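Local structure of chintase (Rhizomucor miehei, 5YUQ) at residues 92-96 with 97-101; 15-19 with 20-24; 148-151 with 152-156. The protein probably hydrolyses the beta-1,4 glycosidic bonds of chitin, as a family 18 glycoside hydrolase whose active site forms a tunnel. All coordinates share one frame; numbering follows the deposited sequence. Where two conformers were deposited one is given.

Interaction 1 of 3, residues 92-96 with 97-101; sequences DVVKE and YDLDG
The carbonyl oxygen Val-93 O is approached twice by the same residue, once by its amide and once by its ring. Tyr-97 N donates to Val-93 O over 3.0 Å, an ordinary helical bond, while the ring carbon Tyr-97 CD2 brings its edge to 3.4 Å from Val-93 O, with the oxygen in the ring plane. Beside that edge, on the side of the ring plane opposite Glu-96 CG, the methyl Val-93 CG2 lies 3.6 Å from Tyr-97 CD2. One face of the ring is taken by the next side chain along: Glu-96 CG sits 4.1 Å from the Tyr-97 ring centroid in a CH-pi contact. The stem of Glu-96 can do this because CG is anti to the backbone N (chi1 175°) and the chain then bends at chi2. Its carboxylate stands nearly perpendicular to the ring and forms a salt bridge with Lys-47, which also makes a cation-pi contact with Tyr-97; the phenol itself bonds to Asp-43.

Beyond the tyrosine the helix ends in a Schellman motif. Asp-98 has positive phi (55°), and the chain doubles back so that Leu-99 N reaches Val-94 O at 3.0 Å, in the carbonyl plane and on a lone pair. Asp-98 N adds a weak bond to Lys-95 O at 3.4 Å. Apolar contacts here are loose: Val-93 CG1 to Leu-99 CD1 and Val-94 CG1 to Leu-99 CB are both 4.4 Å. Leu-99 also packs on Val-50 and Leu-62.

Val-93 O and Val-94 O thus each have a sound backbone donor, and Lys-95 O a weak one. The chain can turn at once into strand 101-105, the strand that in family 18 enzymes carries the catalytic signature; buried Val-93, Val-94 and Leu-99 line one part of the turn, while Lys-47 and Asp-43 engage Glu-96 and Tyr-97.

Interaction 2 of 3, residues 15-19 with 20-24; sequences KSIAW and DKLDH
Backbone bonds fold Ala-18 to Leu-22 into a compact turn. Lys-21 N donates to Ala-18 O over 2.9 Å, approaching from above the carbonyl plane rather than along a lone pair. The next amide is held less firmly: Leu-22 N reaches Trp-19 O at 3.4 Å, a weak bond. Ala-18 is also the centre of an inverse gamma turn, so two different turns meet at this one alanine.

Apolar contacts join Ile-17, Trp-19 and Leu-22. Leu-22 splits its two methyls between neighbours: CD2 lies 4.1 Å from Ile-17 CG2, and CD1 comes equally near Trp-19 CE3, meeting the indole obliquely. This placement follows from a chi1 of 55°, which sets Leu-22 CG between its own backbone N and carbonyl carbon and brings it to 3.7 Å from Ala-18 O. Leucine and tryptophan run side by side in the same direction, whereas leucine and isoleucine cross at about a right angle. Ile-17 CG2 also stands 3.6 Å above the centre of the Trp-19 ring, so a single methyl touches both partners. On another part of the turn Ala-18 CB meets the aliphatic stem of Lys-21 at its CD, 3.9 Å away.

Lys-21 is anchored from outside: NZ bonds to Asn-363 and its carbonyl O to Gln-366.

The turn bridges several elements: Trp-19 touches Glu-52 and Ala-53 of helix 43-55, Ile-17 and Trp-19 rest on Ile-25 of strand 24-32, and Ala-18 and Lys-21 touch Leu-362 of helix 360-363.

Interaction 3 of 3, residues 148-151 with 152-156; sequences AVPT and APFND
Val-149 and Phe-154 meet through a methyl and the far end of a ring: Val-149 CG1 lies 3.5 Å from Phe-154 CZ, coming in obliquely. Pro-150 supports the same ring, its CD standing 4.1 Å from Phe-154 CE1, and both side chains cross the phenylalanine at about a right angle. These touches of Val-149 and Pro-150 on Phe-154 make the contact an apolar one within a bent chain. Another carbon of the proline ring, CG, lies 3.4 Å from Ala-152 O.

What positions the ring lies partly in its own torsion, Phe-154 CG being anti to the carbonyl carbon (chi1 -63°), which swings the ring back toward the strand. Around it stands an aromatic shell: Trp-218 meets Phe-154 edge-to-face, and Trp-169 and Tyr-128 also contact the ring. Trp-218 does more, since its NE1 bonds to Pro-150 O and its side chain touches Val-149 and Pro-153. Phe-154 is further tied by backbone bonding to Ser-162.

Such a loop, leaving the carboxyl end of strand 144-149 in a TIM barrel, lies on the face where family 18 enzymes bind substrate, consistent with a place near the tunnel of this enzyme.

From the N terminus, interaction 2 comes first, closing the turn that leads from strand 4-9 into strand 24-32. Interaction 1 follows, turning the end of helix 80-97 into strand 101-105, and interaction 3 bends the chain away from strand 144-149 toward helix 168-172. The three lie in series; none nests within or crosses another, and none touches another. Interactions 1 and 2 both lead into barrel strands and both pack against helix 43-55, their centres about 20 Å apart. Interaction 3 instead leaves a strand, and its centre lies about 28 Å from that of interaction 2, on the opposite side of the chain's centre.

Interaction 1 of 3, residues 92-96 with 97-101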
loop_
_atom_site.group_PDB
_atom_site.type_symbol
_atom_site.label_atom_id
_atom_site.label_comp_id
_atom_site.label_asym_id
_atom_site.label_seq_id
_atom_site.Cartn_x
_atom_site.Cartn_y
_atom_site.Cartn_z
ATOM N N ASP A 92 21.178 12.694 3.228
ATOM C CA ASP A 92 22.079 12.146 4.236
ATOM C C ASP A 92 21.729 10.704 4.578
ATOM O O ASP A 92 22.622 9.878 4.734
ATOM C CB ASP A 92 22.062 12.986 5.514
ATOM C CG ASP A 92 22.782 14.304 5.359
ATOM O OD1 ASP A 92 23.510 14.487 4.359
ATOM O OD2 ASP A 92 22.625 15.158 6.259
ATOM N N VAL A 93 20.451 10.444 4.638
ATOM C CA VAL A 93 20.014 9.088 4.968
ATOM C C VAL A 93 20.405 8.085 3.899
ATOM O O VAL A 93 20.783 6.999 4.169
ATOM C CB VAL A 93 18.497 9.008 5.271
ATOM C CG1 VAL A 93 17.672 9.010 4.015
ATOM C CG2 VAL A 93 18.225 7.721 6.000
ATOM N N VAL A 94 20.288 8.503 2.650
ATOM C CA VAL A 94 20.685 7.660 1.533
ATOM C C VAL A 94 22.162 7.314 1.635
ATOM O O VAL A 94 22.539 6.147 1.513
ATOM C CB VAL A 94 20.385 8.319 0.174
ATOM C CG1 VAL A 94 21.025 7.504 -0.942
ATOM C CG2 VAL A 94 18.882 8.391 -0.021
ATOM N N LYS A 95 22.993 8.319 1.904
ATOM C CA LYS A 95 24.429 8.085 2.068
ATOM C C LYS A 95 24.741 7.264 3.311
ATOM O O LYS A 95 25.561 6.346 3.267
ATOM C CB LYS A 95 25.192 9.417 2.135
ATOM C CG LYS A 95 25.129 10.267 0.883
ATOM C CD LYS A 95 25.663 11.665 1.187
ATOM C CE LYS A 95 25.681 12.557 -0.044
ATOM N NZ LYS A 95 26.116 13.945 0.293
ATOM N N GLU A 96 24.087 7.586 4.422
ATOM C CA GLU A 96 24.369 6.893 5.684
ATOM C C GLU A 96 24.066 5.403 5.598
ATOM O O GLU A 96 24.805 4.571 6.142
ATOM C CB GLU A 96 23.582 7.522 6.843
ATOM C CG GLU A 96 23.722 6.777 8.174
ATOM C CD GLU A 96 25.145 6.779 8.716
ATOM O OE1 GLU A 96 25.898 7.734 8.428
ATOM O OE2 GLU A 96 25.514 5.825 9.436
ATOM N N TYR A 97 22.992 5.058 4.902
ATOM C CA TYR A 97 22.542 3.668 4.869
ATOM C C TYR A 97 22.824 2.980 3.543
ATOM O O TYR A 97 22.429 1.834 3.346
ATOM C CB TYR A 97 21.058 3.569 5.235
ATOM C CG TYR A 97 20.798 3.896 6.680
ATOM C CD1 TYR A 97 20.882 2.908 7.656
ATOM C CD2 TYR A 97 20.492 5.190 7.077
ATOM C CE1 TYR A 97 20.660 3.200 8.985
ATOM C CE2 TYR A 97 20.263 5.491 8.401
ATOM C CZ TYR A 97 20.357 4.488 9.351
ATOM O OH TYR A 97 20.136 4.792 10.673
ATOM N N ASP A 98 23.517 3.685 2.650
ATOM C CA ASP A 98 23.902 3.149 1.349
ATOM C C ASP A 98 22.674 2.649 0.605
ATOM O O ASP A 98 22.680 1.574 0.015
ATOM C CB ASP A 98 24.933 2.022 1.516
ATOM C CG ASP A 98 25.631 1.671 0.225
ATOM O OD1 ASP A 98 25.751 2.543 -0.654
ATOM O OD2 ASP A 98 26.073 0.512 0.090
ATOM N N LEU A 99 21.615 3.453 0.616
ATOM C CA LEU A 99 20.360 3.026 0.022
ATOM C C LEU A 99 20.401 3.168 -1.490
ATOM O O LEU A 99 21.074 4.049 -2.024
ATOM C CB LEU A 99 19.203 3.855 0.587
ATOM C CG LEU A 99 18.992 3.766 2.096
ATOM C CD1 LEU A 99 18.004 4.845 2.545
ATOM C CD2 LEU A 99 18.487 2.391 2.467
ATOM N N ASP A 100 19.675 2.294 -2.171
ATOM C CA ASP A 100 19.565 2.362 -3.621
ATOM C C ASP A 100 18.436 3.259 -4.065
ATOM O O ASP A 100 18.333 3.594 -5.247
ATOM C CB ASP A 100 19.345 0.970 -4.175
ATOM C CG ASP A 100 20.443 0.034 -3.770
ATOM O OD1 ASP A 100 21.590 0.293 -4.189
ATOM O OD2 ASP A 100 20.173 -0.925 -3.017
ATOM N N GLY A 101 17.594 3.657 -3.123
ATOM C CA GLY A 101 16.510 4.543 -3.469
ATOM C C GLY A 101 15.665 5.023 -2.318
ATOM O O GLY A 101 15.854 4.618 -1.175
#

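Interaction 2 of 3, residues 15-19 with 20-24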
loop_
_atom_site.group_PDB
_atom_site.type_symbol
_atom_site.label_atom_id
_atom_site.label_comp_id
_atom_site.label_asym_id
_atom_site.label_seq_id
_atom_site.Cartn_x
_atom_site.Cartn_y
_atom_site.Cartn_z
ATOM N N LYS A 15 11.275 -13.296 9.264
ATOM C CA LYS A 15 12.334 -14.093 9.884
ATOM C C LYS A 15 13.345 -14.552 8.840
ATOM O O LYS A 15 14.534 -14.721 9.131
ATOM C CB LYS A 15 11.743 -15.280 10.647
ATOM C CG LYS A 15 10.894 -14.862 11.845
ATOM C CD LYS A 15 11.634 -13.846 12.708
ATOM C CE LYS A 15 10.892 -13.537 14.002
ATOM N NZ LYS A 15 9.533 -12.978 13.779
ATOM N N SER A 16 12.861 -14.751 7.616
ATOM C CA SER A 16 13.713 -15.113 6.489
ATOM C C SER A 16 13.193 -14.438 5.222
ATOM O O SER A 16 12.020 -14.587 4.868
ATOM C CB SER A 16 13.736 -16.630 6.302
ATOM O OG SER A 16 14.460 -16.994 5.140
ATOM N N ILE A 17 14.056 -13.689 4.543
ATOM C CA ILE A 17 13.658 -12.995 3.326
ATOM C C ILE A 17 14.010 -13.837 2.102
ATOM O O ILE A 17 15.162 -14.240 1.927
ATOM C CB ILE A 17 14.332 -11.611 3.240
ATOM C CG1 ILE A 17 13.855 -10.716 4.396
ATOM C CG2 ILE A 17 14.043 -10.947 1.904
ATOM C CD1 ILE A 17 14.520 -9.347 4.426
ATOM N N ALA A 18 13.013 -14.124 1.269
ATOM C CA ALA A 18 13.219 -14.980 0.100
ATOM C C ALA A 18 13.820 -14.176 -1.042
ATOM O O ALA A 18 13.147 -13.871 -2.025
ATOM C CB ALA A 18 11.909 -15.624 -0.332
ATOM N N TRP A 19 15.099 -13.849 -0.904
ATOM C CA TRP A 19 15.779 -12.961 -1.840
ATOM C C TRP A 19 15.640 -13.378 -3.300
ATOM O O TRP A 19 15.538 -12.528 -4.180
ATOM C CB TRP A 19 17.261 -12.868 -1.479
ATOM C CG TRP A 19 17.512 -12.287 -0.127
ATOM C CD1 TRP A 19 17.918 -12.951 0.992
ATOM C CD2 TRP A 19 17.372 -10.914 0.247
ATOM N NE1 TRP A 19 18.045 -12.071 2.041
ATOM C CE2 TRP A 19 17.716 -10.814 1.608
ATOM C CE3 TRP A 19 16.996 -9.756 -0.441
ATOM C CZ2 TRP A 19 17.688 -9.601 2.296
ATOM C CZ3 TRP A 19 16.979 -8.556 0.240
ATOM C CH2 TRP A 19 17.319 -8.487 1.594
ATOM N N ASP A 20 15.629 -14.680 -3.566
ATOM C CA ASP A 20 15.597 -15.140 -4.955
ATOM C C ASP A 20 14.222 -14.972 -5.594
ATOM O O ASP A 20 14.064 -15.152 -6.799
ATOM C CB ASP A 20 16.090 -16.587 -5.062
ATOM C CG ASP A 20 17.573 -16.711 -4.781
ATOM O OD1 ASP A 20 18.351 -15.915 -5.353
ATOM O OD2 ASP A 20 17.963 -17.588 -3.980
ATOM N N LYS A 21 13.237 -14.600 -4.784
ATOM C CA LYS A 21 11.871 -14.434 -5.271
ATOM C C LYS A 21 11.435 -12.970 -5.390
ATOM O O LYS A 21 10.252 -12.677 -5.586
ATOM C CB LYS A 21 10.900 -15.222 -4.383
ATOM C CG LYS A 21 11.165 -16.734 -4.382
ATOM C CD LYS A 21 10.302 -17.449 -3.347
ATOM C CE LYS A 21 10.565 -18.959 -3.314
ATOM N NZ LYS A 21 10.094 -19.626 -4.552
ATOM N N LEU A 22 12.393 -12.051 -5.301
ATOM C CA LEU A 22 12.070 -10.624 -5.380
ATOM C C LEU A 22 13.235 -9.840 -5.941
ATOM O O LEU A 22 14.363 -10.333 -5.967
ATOM C CB LEU A 22 11.668 -10.085 -3.999
ATOM C CG LEU A 22 12.651 -10.278 -2.836
ATOM C CD1 LEU A 22 13.681 -9.161 -2.768
ATOM C CD2 LEU A 22 11.898 -10.375 -1.530
ATOM N N ASP A 23 12.963 -8.613 -6.370
ATOM C CA ASP A 23 13.986 -7.780 -6.991
ATOM C C ASP A 23 14.370 -6.579 -6.145
ATOM O O ASP A 23 15.461 -6.033 -6.287
ATOM C CB ASP A 23 13.481 -7.274 -8.340
ATOM C CG ASP A 23 13.078 -8.397 -9.256
ATOM O OD1 ASP A 23 13.974 -9.167 -9.656
ATOM O OD2 ASP A 23 11.879 -8.504 -9.588
ATOM N N HIS A 24 13.465 -6.157 -5.276
ATOM C CA HIS A 24 13.585 -4.868 -4.630
ATOM C C HIS A 24 12.945 -4.959 -3.255
ATOM O O HIS A 24 11.816 -5.419 -3.130
ATOM C CB HIS A 24 12.852 -3.837 -5.510
ATOM C CG HIS A 24 12.914 -2.428 -5.017
ATOM N ND1 HIS A 24 11.922 -1.513 -5.300
ATOM C CD2 HIS A 24 13.859 -1.753 -4.318
ATOM C CE1 HIS A 24 12.242 -0.341 -4.777
ATOM N NE2 HIS A 24 13.413 -0.457 -4.181
#

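Interaction 3 of 3, residues 148-151 with 152-156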
loop_
_atom_site.group_PDB
_atom_site.type_symbol
_atom_site.label_atom_id
_atom_site.label_comp_id
_atom_site.label_asym_id
_atom_site.label_seq_id
_atom_site.Cartn_x
_atom_site.Cartn_y
_atom_site.Cartn_z
ATOM N N ALA A 148 4.609 5.705 -3.313
ATOM C CA ALA A 148 3.434 4.870 -3.113
ATOM C C ALA A 148 2.228 5.786 -3.172
ATOM O O ALA A 148 2.168 6.792 -2.462
ATOM C CB ALA A 148 3.500 4.160 -1.774
ATOM N N VAL A 149 1.265 5.439 -4.018
ATOM C CA VAL A 149 0.191 6.363 -4.373
ATOM C C VAL A 149 -1.198 5.769 -4.155
ATOM O O VAL A 149 -1.369 4.550 -4.164
ATOM C CB VAL A 149 0.333 6.791 -5.844
ATOM C CG1 VAL A 149 1.727 7.327 -6.117
ATOM C CG2 VAL A 149 0.039 5.627 -6.770
ATOM N N PRO A 150 -2.206 6.634 -3.950
ATOM C CA PRO A 150 -3.587 6.165 -3.818
ATOM C C PRO A 150 -4.167 5.723 -5.159
ATOM O O PRO A 150 -3.484 5.775 -6.181
ATOM C CB PRO A 150 -4.330 7.400 -3.285
ATOM C CG PRO A 150 -3.509 8.566 -3.774
ATOM C CD PRO A 150 -2.079 8.085 -3.736
ATOM N N THR A 151 -5.427 5.305 -5.150
ATOM C CA THR A 151 -6.046 4.700 -6.330
ATOM C C THR A 151 -6.512 5.730 -7.370
ATOM O O THR A 151 -7.060 5.368 -8.411
ATOM C CB THR A 151 -7.210 3.796 -5.918
ATOM O OG1 THR A 151 -8.014 4.488 -4.956
ATOM C CG2 THR A 151 -6.677 2.509 -5.288
ATOM N N ALA A 152 -6.292 7.007 -7.084
ATOM C CA ALA A 152 -6.524 8.055 -8.069
ATOM C C ALA A 152 -5.376 9.041 -7.982
ATOM O O ALA A 152 -4.761 9.185 -6.923
ATOM C CB ALA A 152 -7.854 8.755 -7.799
ATOM N N PRO A 153 -5.117 9.731 -9.090
ATOM C CA PRO A 153 -4.016 10.695 -9.077
ATOM C C PRO A 153 -4.026 11.712 -7.947
ATOM O O PRO A 153 -5.079 12.085 -7.510
ATOM C CB PRO A 153 -4.125 11.389 -10.458
ATOM C CG PRO A 153 -4.735 10.403 -11.319
ATOM C CD PRO A 153 -5.636 9.501 -10.419
ATOM N N PHE A 154 -2.859 12.180 -7.544
ATOM C CA PHE A 154 -2.724 13.122 -6.434
ATOM C C PHE A 154 -3.687 14.298 -6.529
ATOM O O PHE A 154 -3.949 14.817 -7.622
ATOM C CB PHE A 154 -1.313 13.690 -6.406
ATOM C CG PHE A 154 -0.243 12.666 -6.164
ATOM C CD1 PHE A 154 -0.321 11.797 -5.084
ATOM C CD2 PHE A 154 0.855 12.591 -7.012
ATOM C CE1 PHE A 154 0.689 10.859 -4.864
ATOM C CE2 PHE A 154 1.862 11.670 -6.795
ATOM C CZ PHE A 154 1.781 10.810 -5.720
ATOM N N ASN A 155 -4.193 14.719 -5.375
ATOM C CA ASN A 155 -5.133 15.836 -5.304
ATOM C C ASN A 155 -4.566 17.157 -5.782
ATOM O O ASN A 155 -3.422 17.508 -5.493
ATOM C CB ASN A 155 -5.634 16.025 -3.876
ATOM C CG ASN A 155 -6.623 14.969 -3.457
ATOM O OD1 ASN A 155 -7.076 14.159 -4.271
ATOM N ND2 ASN A 155 -6.984 14.977 -2.179
ATOM N N ASP A 156 -5.400 17.913 -6.487
ATOM C CA ASP A 156 -5.007 19.244 -6.912
ATOM C C ASP A 156 -5.278 20.262 -5.809
ATOM O O ASP A 156 -5.511 19.895 -4.650
ATOM C CB ASP A 156 -5.688 19.632 -8.230
ATOM C CG ASP A 156 -7.196 19.731 -8.120
ATOM O OD1 ASP A 156 -7.743 19.842 -7.002
ATOM O OD2 ASP A 156 -7.849 19.718 -9.185
#